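Local atomic coordinates of TRAP-T family transporter, DctP (Periplasmic binding) subunit (PDB entry 4PF8), a protein that binds beta-D-galacturonate as the periplasmic solute-binding subunit of a TRAP transporter and probably delivers it to the membrane components for uptake. Residues 45-56 / 250-261; 173-181 / 296-307. All coordinates share one frame; numbering follows the deposited sequence.

Interaction 1: 45-56 / 250-261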
# COMPACT_ATOMS: atom_id res chain seq x y z
N PHE A 45 -17.20 4.63 -5.39
CA PHE A 45 -17.19 5.87 -4.62
C PHE A 45 -17.68 7.04 -5.49
O PHE A 45 -18.62 7.75 -5.13
CB PHE A 45 -15.78 6.16 -4.09
CG PHE A 45 -15.60 7.56 -3.57
CD1 PHE A 45 -16.15 7.94 -2.37
CD2 PHE A 45 -14.86 8.49 -4.29
CE1 PHE A 45 -15.99 9.23 -1.89
CE2 PHE A 45 -14.70 9.78 -3.81
CZ PHE A 45 -15.27 10.15 -2.61
N MSE A 46 -17.04 7.21 -6.64
CA MSE A 46 -17.36 8.34 -7.51
C MSE A 46 -18.78 8.24 -8.03
O MSE A 46 -19.52 9.23 -8.07
CB MSE A 46 -16.37 8.38 -8.68
CG MSE A 46 -16.41 9.67 -9.48
SE MSE A 46 -15.89 11.23 -8.39
CE MSE A 46 -17.63 12.07 -8.24
N GLU A 47 -19.20 7.04 -8.41
CA GLU A 47 -20.59 6.81 -8.83
C GLU A 47 -21.59 7.20 -7.75
O GLU A 47 -22.61 7.84 -8.03
CB GLU A 47 -20.79 5.35 -9.16
CG GLU A 47 -20.30 4.96 -10.52
CD GLU A 47 -20.59 3.51 -10.82
OE1 GLU A 47 -19.62 2.78 -11.13
OE2 GLU A 47 -21.79 3.12 -10.73
N GLU A 48 -21.30 6.84 -6.51
CA GLU A 48 -22.24 7.14 -5.43
C GLU A 48 -22.32 8.64 -5.18
O GLU A 48 -23.40 9.16 -4.97
CB GLU A 48 -21.89 6.40 -4.13
CG GLU A 48 -22.91 6.69 -3.03
CD GLU A 48 -22.68 5.92 -1.74
OE1 GLU A 48 -23.13 6.39 -0.66
OE2 GLU A 48 -22.07 4.82 -1.78
N VAL A 49 -21.18 9.31 -5.16
CA VAL A 49 -21.18 10.76 -4.97
C VAL A 49 -22.00 11.42 -6.07
O VAL A 49 -22.84 12.28 -5.78
CB VAL A 49 -19.74 11.32 -4.91
CG1 VAL A 49 -19.76 12.87 -4.89
CG2 VAL A 49 -19.03 10.79 -3.70
N THR A 50 -21.80 11.03 -7.32
CA THR A 50 -22.57 11.65 -8.41
C THR A 50 -24.06 11.37 -8.29
O THR A 50 -24.90 12.26 -8.50
CB THR A 50 -22.05 11.17 -9.77
OG1 THR A 50 -20.68 11.55 -9.88
CG2 THR A 50 -22.83 11.78 -10.90
N GLU A 51 -24.41 10.15 -7.93
CA GLU A 51 -25.81 9.77 -7.78
C GLU A 51 -26.49 10.57 -6.67
O GLU A 51 -27.60 11.12 -6.88
CB GLU A 51 -25.91 8.26 -7.48
CG GLU A 51 -27.31 7.79 -7.05
CD GLU A 51 -27.30 6.34 -6.59
OE1 GLU A 51 -28.28 5.90 -5.94
OE2 GLU A 51 -26.30 5.63 -6.88
N LYS A 52 -25.84 10.64 -5.51
CA LYS A 52 -26.44 11.27 -4.33
C LYS A 52 -26.44 12.79 -4.39
O LYS A 52 -27.22 13.43 -3.67
CB LYS A 52 -25.73 10.84 -3.05
CG LYS A 52 -25.84 9.38 -2.75
CD LYS A 52 -27.26 8.92 -2.56
CE LYS A 52 -27.26 7.56 -1.87
NZ LYS A 52 -28.56 6.88 -1.99
N THR A 53 -25.56 13.38 -5.20
CA THR A 53 -25.60 14.84 -5.41
C THR A 53 -26.43 15.21 -6.65
O THR A 53 -26.46 16.36 -7.05
CB THR A 53 -24.20 15.47 -5.56
OG1 THR A 53 -23.55 14.98 -6.75
CG2 THR A 53 -23.33 15.17 -4.34
N GLY A 54 -27.07 14.23 -7.26
CA GLY A 54 -27.92 14.50 -8.41
C GLY A 54 -27.14 15.07 -9.58
O GLY A 54 -27.68 15.86 -10.37
N GLY A 55 -25.88 14.66 -9.69
CA GLY A 55 -25.02 15.08 -10.78
C GLY A 55 -24.30 16.39 -10.53
O GLY A 55 -23.58 16.87 -11.40
N GLU A 56 -24.48 16.97 -9.35
CA GLU A 56 -23.80 18.21 -9.01
C GLU A 56 -22.29 18.04 -8.93
O GLU A 56 -21.55 18.96 -9.25
CB GLU A 56 -24.34 18.82 -7.71
CG GLU A 56 -25.79 19.31 -7.85
CD GLU A 56 -26.18 20.40 -6.87
OE1 GLU A 56 -25.45 20.60 -5.87
OE2 GLU A 56 -27.21 21.08 -7.11
N GLN A 250 -22.73 17.80 1.07
CA GLN A 250 -21.82 17.10 0.19
C GLN A 250 -20.74 16.37 0.98
O GLN A 250 -20.34 15.25 0.62
CB GLN A 250 -21.21 18.07 -0.82
CG GLN A 250 -22.24 18.55 -1.83
CD GLN A 250 -21.76 19.71 -2.67
OE1 GLN A 250 -20.74 20.34 -2.37
NE2 GLN A 250 -22.49 20.01 -3.74
N GLN A 251 -20.26 16.99 2.06
CA GLN A 251 -19.24 16.35 2.89
C GLN A 251 -19.79 15.05 3.47
O GLN A 251 -19.10 14.03 3.49
CB GLN A 251 -18.74 17.29 3.99
CG GLN A 251 -17.91 18.46 3.46
CD GLN A 251 -17.36 19.34 4.57
OE1 GLN A 251 -17.81 19.27 5.72
NE2 GLN A 251 -16.39 20.18 4.24
N GLU A 252 -21.03 15.07 3.93
CA GLU A 252 -21.63 13.87 4.50
C GLU A 252 -21.81 12.79 3.44
O GLU A 252 -21.59 11.60 3.71
CB GLU A 252 -22.96 14.20 5.16
CG GLU A 252 -22.80 14.94 6.47
CD GLU A 252 -22.03 14.13 7.50
OE1 GLU A 252 -22.18 12.89 7.52
OE2 GLU A 252 -21.26 14.75 8.28
N ILE A 253 -22.21 13.19 2.24
CA ILE A 253 -22.35 12.25 1.13
C ILE A 253 -20.99 11.61 0.83
O ILE A 253 -20.90 10.40 0.62
CB ILE A 253 -22.92 12.95 -0.12
CG1 ILE A 253 -24.43 13.13 0.02
CG2 ILE A 253 -22.64 12.12 -1.37
CD1 ILE A 253 -25.02 14.18 -0.91
N VAL A 254 -19.94 12.42 0.82
CA VAL A 254 -18.61 11.91 0.52
C VAL A 254 -18.13 10.91 1.58
O VAL A 254 -17.58 9.85 1.25
CB VAL A 254 -17.61 13.08 0.37
CG1 VAL A 254 -16.15 12.59 0.43
CG2 VAL A 254 -17.87 13.80 -0.94
N LYS A 255 -18.34 11.23 2.84
CA LYS A 255 -17.93 10.34 3.91
C LYS A 255 -18.69 9.01 3.85
O LYS A 255 -18.09 7.95 4.04
CB LYS A 255 -18.09 11.03 5.27
CG LYS A 255 -17.06 12.14 5.46
CD LYS A 255 -16.97 12.64 6.90
CE LYS A 255 -15.62 13.32 7.13
NZ LYS A 255 -15.67 14.36 8.19
N THR A 256 -19.99 9.07 3.56
CA THR A 256 -20.80 7.85 3.48
C THR A 256 -20.36 7.00 2.28
O THR A 256 -20.18 5.78 2.39
CB THR A 256 -22.28 8.19 3.36
OG1 THR A 256 -22.72 8.83 4.56
CG2 THR A 256 -23.10 6.93 3.14
N ALA A 257 -20.17 7.65 1.15
CA ALA A 257 -19.72 6.96 -0.04
C ALA A 257 -18.34 6.35 0.16
O ALA A 257 -18.06 5.25 -0.34
CB ALA A 257 -19.69 7.92 -1.24
N GLY A 258 -17.49 7.04 0.90
CA GLY A 258 -16.15 6.52 1.19
C GLY A 258 -16.23 5.25 2.01
O GLY A 258 -15.55 4.26 1.70
N LYS A 259 -17.08 5.27 3.03
CA LYS A 259 -17.25 4.09 3.88
C LYS A 259 -17.83 2.93 3.10
O LYS A 259 -17.34 1.79 3.20
CB LYS A 259 -18.15 4.43 5.07
CG LYS A 259 -18.18 3.36 6.14
CD LYS A 259 -19.47 2.57 6.09
CE LYS A 259 -19.60 1.68 7.33
NZ LYS A 259 -18.44 0.79 7.49
N ASN A 260 -18.86 3.18 2.30
CA ASN A 260 -19.45 2.12 1.49
C ASN A 260 -18.44 1.53 0.52
O ASN A 260 -18.40 0.32 0.31
CB ASN A 260 -20.69 2.64 0.74
CG ASN A 260 -21.86 2.91 1.65
OD1 ASN A 260 -21.99 2.31 2.72
ND2 ASN A 260 -22.74 3.80 1.23
N SER A 261 -17.59 2.38 -0.06
CA SER A 261 -16.63 1.92 -1.06
C SER A 261 -15.52 1.10 -0.41
O SER A 261 -14.96 0.21 -1.03
CB SER A 261 -16.06 3.09 -1.85
OG SER A 261 -15.02 3.72 -1.16
O HOH W 1 -23.33 8.96 -0.09
O HOH W 2 -19.68 3.94 -2.63
O HOH W 3 -25.03 18.61 -4.12

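Interaction 2: 173-181 / 296-307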
# COMPACT_ATOMS: atom_id res chain seq x y z
N LEU A 173 12.61 3.34 5.10
CA LEU A 173 12.42 2.15 5.93
C LEU A 173 12.63 0.87 5.14
O LEU A 173 13.17 -0.09 5.66
CB LEU A 173 11.02 2.12 6.56
CG LEU A 173 10.76 2.93 7.83
CD1 LEU A 173 9.29 2.80 8.20
CD2 LEU A 173 11.64 2.48 8.98
N PHE A 174 12.19 0.85 3.88
CA PHE A 174 12.30 -0.34 3.05
C PHE A 174 13.72 -0.62 2.59
O PHE A 174 14.11 -1.78 2.42
CB PHE A 174 11.34 -0.26 1.85
CG PHE A 174 9.91 -0.02 2.26
CD1 PHE A 174 9.36 -0.67 3.36
CD2 PHE A 174 9.13 0.89 1.59
CE1 PHE A 174 8.06 -0.43 3.74
CE2 PHE A 174 7.84 1.14 2.00
CZ PHE A 174 7.31 0.47 3.05
N VAL A 175 14.50 0.44 2.41
CA VAL A 175 15.91 0.27 2.11
C VAL A 175 16.57 -0.43 3.31
O VAL A 175 17.32 -1.41 3.13
CB VAL A 175 16.56 1.63 1.84
CG1 VAL A 175 18.09 1.50 1.74
CG2 VAL A 175 16.00 2.24 0.58
N GLY A 176 16.27 0.03 4.52
CA GLY A 176 16.82 -0.56 5.73
C GLY A 176 16.42 -2.02 5.88
O GLY A 176 17.20 -2.86 6.33
N MSE A 177 15.19 -2.34 5.51
CA MSE A 177 14.69 -3.71 5.59
C MSE A 177 15.52 -4.66 4.73
O MSE A 177 15.92 -5.73 5.18
CB MSE A 177 13.23 -3.71 5.15
CG MSE A 177 12.62 -5.05 4.86
SE MSE A 177 10.74 -4.76 4.43
CE MSE A 177 10.47 -3.43 5.75
N ILE A 178 15.76 -4.27 3.49
CA ILE A 178 16.51 -5.10 2.56
C ILE A 178 17.98 -5.19 2.99
O ILE A 178 18.59 -6.28 2.97
CB ILE A 178 16.41 -4.55 1.12
CG1 ILE A 178 14.97 -4.56 0.65
CG2 ILE A 178 17.25 -5.34 0.16
CD1 ILE A 178 14.33 -5.87 0.74
N GLU A 179 18.56 -4.07 3.40
CA GLU A 179 19.96 -4.05 3.83
C GLU A 179 20.18 -4.92 5.07
O GLU A 179 21.24 -5.54 5.25
CB GLU A 179 20.42 -2.60 4.09
CG GLU A 179 20.57 -1.82 2.81
CD GLU A 179 21.14 -0.42 3.00
OE1 GLU A 179 21.46 0.21 1.97
OE2 GLU A 179 21.26 0.05 4.16
N SER A 180 19.18 -4.96 5.95
CA SER A 180 19.31 -5.74 7.18
C SER A 180 19.39 -7.23 6.85
O SER A 180 19.84 -8.02 7.68
CB SER A 180 18.13 -5.46 8.10
OG SER A 180 18.23 -4.15 8.65
N MSE A 181 18.99 -7.62 5.65
CA MSE A 181 19.15 -9.02 5.23
C MSE A 181 20.26 -9.19 4.21
O MSE A 181 20.41 -10.26 3.62
CB MSE A 181 17.85 -9.56 4.69
CG MSE A 181 16.77 -9.63 5.77
SE MSE A 181 15.14 -10.34 5.07
CE MSE A 181 14.64 -8.94 3.95
N PHE A 296 12.99 -14.18 10.09
CA PHE A 296 12.74 -12.92 9.41
C PHE A 296 12.39 -11.82 10.39
O PHE A 296 12.85 -10.68 10.22
CB PHE A 296 11.62 -13.07 8.36
CG PHE A 296 12.07 -13.80 7.13
CD1 PHE A 296 12.69 -13.13 6.10
CD2 PHE A 296 11.87 -15.16 7.02
CE1 PHE A 296 13.12 -13.82 4.98
CE2 PHE A 296 12.29 -15.84 5.91
CZ PHE A 296 12.91 -15.18 4.89
N GLN A 297 11.60 -12.14 11.40
CA GLN A 297 11.23 -11.15 12.40
C GLN A 297 12.48 -10.65 13.13
O GLN A 297 12.65 -9.44 13.32
CB GLN A 297 10.22 -11.72 13.37
CG GLN A 297 8.88 -11.97 12.72
CD GLN A 297 7.93 -12.63 13.66
OE1 GLN A 297 8.31 -13.55 14.39
NE2 GLN A 297 6.70 -12.16 13.68
N GLU A 298 13.35 -11.57 13.52
CA GLU A 298 14.57 -11.19 14.23
C GLU A 298 15.47 -10.33 13.35
O GLU A 298 16.11 -9.40 13.83
CB GLU A 298 15.34 -12.43 14.70
CG GLU A 298 14.68 -13.20 15.83
CD GLU A 298 15.58 -14.29 16.40
OE1 GLU A 298 16.77 -14.35 16.01
OE2 GLU A 298 15.09 -15.10 17.22
N ALA A 299 15.50 -10.64 12.06
CA ALA A 299 16.35 -9.92 11.12
C ALA A 299 15.91 -8.47 10.99
O ALA A 299 16.73 -7.63 10.62
CB ALA A 299 16.33 -10.58 9.76
N MSE A 300 14.65 -8.19 11.32
CA MSE A 300 14.10 -6.83 11.23
C MSE A 300 14.23 -5.97 12.46
O MSE A 300 13.80 -4.82 12.42
CB MSE A 300 12.61 -6.88 10.93
CG MSE A 300 12.29 -7.55 9.66
SE MSE A 300 12.99 -6.63 8.13
CE MSE A 300 11.82 -7.72 6.99
N VAL A 301 14.77 -6.50 13.54
CA VAL A 301 14.91 -5.68 14.74
C VAL A 301 15.61 -4.34 14.43
O VAL A 301 15.19 -3.29 14.91
CB VAL A 301 15.64 -6.46 15.86
CG1 VAL A 301 16.13 -5.51 16.96
CG2 VAL A 301 14.72 -7.54 16.42
N PRO A 302 16.67 -4.36 13.59
CA PRO A 302 17.40 -3.11 13.38
C PRO A 302 16.59 -1.99 12.71
O PRO A 302 16.85 -0.81 12.94
CB PRO A 302 18.58 -3.54 12.50
CG PRO A 302 18.78 -4.98 12.80
CD PRO A 302 17.40 -5.53 13.09
N VAL A 303 15.59 -2.37 11.91
CA VAL A 303 14.73 -1.39 11.26
C VAL A 303 13.96 -0.61 12.32
O VAL A 303 13.81 0.60 12.19
CB VAL A 303 13.75 -2.08 10.31
CG1 VAL A 303 12.82 -1.08 9.70
CG2 VAL A 303 14.51 -2.85 9.23
N TYR A 304 13.45 -1.31 13.32
CA TYR A 304 12.76 -0.66 14.44
C TYR A 304 13.72 0.21 15.24
O TYR A 304 13.41 1.36 15.57
CB TYR A 304 12.16 -1.71 15.38
CG TYR A 304 10.85 -2.31 14.88
CD1 TYR A 304 10.84 -3.33 13.94
CD2 TYR A 304 9.63 -1.86 15.36
CE1 TYR A 304 9.65 -3.88 13.48
CE2 TYR A 304 8.44 -2.41 14.91
CZ TYR A 304 8.46 -3.43 13.98
OH TYR A 304 7.26 -3.97 13.54
N GLU A 305 14.88 -0.33 15.55
CA GLU A 305 15.86 0.41 16.33
C GLU A 305 16.23 1.70 15.62
O GLU A 305 16.32 2.75 16.25
CB GLU A 305 17.11 -0.43 16.59
CG GLU A 305 16.84 -1.71 17.36
CD GLU A 305 16.55 -1.46 18.83
OE1 GLU A 305 16.56 -0.28 19.25
OE2 GLU A 305 16.31 -2.45 19.56
N LYS A 306 16.43 1.62 14.32
CA LYS A 306 16.84 2.78 13.53
C LYS A 306 15.73 3.82 13.48
O LYS A 306 15.96 5.00 13.70
CB LYS A 306 17.17 2.37 12.11
CG LYS A 306 17.84 3.50 11.33
CD LYS A 306 17.85 3.23 9.85
CE LYS A 306 18.31 1.84 9.53
NZ LYS A 306 18.35 1.67 8.07
N TYR A 307 14.53 3.37 13.15
CA TYR A 307 13.42 4.29 13.04
C TYR A 307 13.25 5.07 14.34
O TYR A 307 13.12 6.31 14.34
CB TYR A 307 12.13 3.53 12.69
CG TYR A 307 10.98 4.49 12.58
CD1 TYR A 307 10.98 5.48 11.59
CD2 TYR A 307 9.94 4.46 13.48
CE1 TYR A 307 9.96 6.40 11.51
CE2 TYR A 307 8.89 5.39 13.40
CZ TYR A 307 8.91 6.35 12.41
OH TYR A 307 7.88 7.28 12.34
O HOH W 4 15.29 1.25 7.81
O HOH W 5 19.27 -0.98 8.06
O HOH W 6 19.42 -8.12 10.85

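Interaction 1: 45-56 / 250-261
Glu48 and Asn260 make the one direct side-chain hydrogen-bonded link between helix segments 45-52 and 250-261, antiparallel in sense but inclined (146° between directions), with axes approaching to 8.8 Å. Asn260 ND2 reaches both Glu48 carboxylate oxygens on their syn sides, 3.2 Å to OE1 and 3.2 Å to OE2; the bond to OE2 is straighter (166°), that to OE1 more bent, and the carboxylate and amide planes are moderately tilted. With CG anti to the backbone N (chi1 -178°) and an extended chain, Glu48 lies across Ala257, CD 3.6 Å from Ala257 CB. Each oxygen also has a water: one donates to OE1 and to Ile253 O, while another lies 2.7 Å from OE2, near Ala257 O. An alanine in place of Glu48 would probably leave Asn260 ND2 without its carboxylate and the water on Ile253 O without its Glu48 oxygen.

Next to this polar group Phe45 enters as a knob among Val254, Ala257, Gly258 and Ser261, ring edge toward the backbone, CE1 3.6 Å from Val254 O. Val49 CG2 lies over one face of that ring, toward the rim, and meets Ala257 CB. Ile253 packs against Lys52 CB and Thr53 CG2. A Schellman motif ends helix 37-52, with Gly54 at positive phi as its C-prime residue. Val49 O accepts Thr53 N and, from the opposite face of its plane, Thr53 OG1 at 3.0 Å; that hydroxyl is also hydrogen-bonded to Ile57 N. A water joins Glu56 OE1 to Gln250 NE2, while Gln250 OE1 accepts from Thr247 N.

Ser261 OG donates to Gly258 O and is hydrogen-bonded to Tyr141 OH. Helices 37-52 and 248-282 thus pair over the five-stranded sheet: Phe45 and Val254 rest on Met238 (strand 234-239) and Leu138 (strand 135-141), Val49 and Val254 on Trp26 (strand 26-29).

Interaction 2: 173-181 / 296-307
Val303 packs into helix 173-179 with both methyls: CG2 lies 3.7 Å from Met177 CA, while CG1 meets Leu173 CD2 in the conformer given. In that conformer Leu173 CD2 also lies 3.9 Å from Tyr307 CB, oblique to the ring. Among the selenomethionines, Met177 CG lies 3.5 Å from Met300 CE. Met177 holds CG anti to its nitrogen (chi1 167°) and is straight to SE, whereas Met300 bends at chi2 (-65°), which turns its terminal methyl onto Met177. Met181, also selenomethionine, is extended through chi2 and bends at chi3; its SE comes to the edge of the Phe296 ring, 5.0 Å from the centroid, a Met-aromatic contact. Gly176 leaves room for Lys306, whose NZ lies 3.6 Å from Gly176 CA; a CB there would clash with it. Ser180 OG donates back to Gly176 O, at 2.8 Å.

Helix 172-179, lying against strands 165-168 and 223-230, is thus joined to helices 293-299 and 301-310 in one lobe of the solute-binding fold. No direct hydrogen bond crosses; the contact is mainly apolar, with waters linking Lys306 NZ to Gly176 O and Ser180 O to Ala299 O at more exposed residues.

From the N terminus, helix 37-52 supplies the first half of interaction 1, and helix 172-179 the first half of interaction 2. Helix 248-282 then returns to close the loop of interaction 1 after 193 intervening residues, and the segment 296-307 closes that of interaction 2 after 114. The segments alternate, so the two loops cross. The contacts lie on opposite sides of the chain's centre, with centres about 41 Å apart and no touch between them. Interaction 1 joins two helices over the five-stranded sheet; interaction 2 ties helix 172-179, beside strands 165-168 and 223-230, to helices 293-299 and 301-310 near the C terminus.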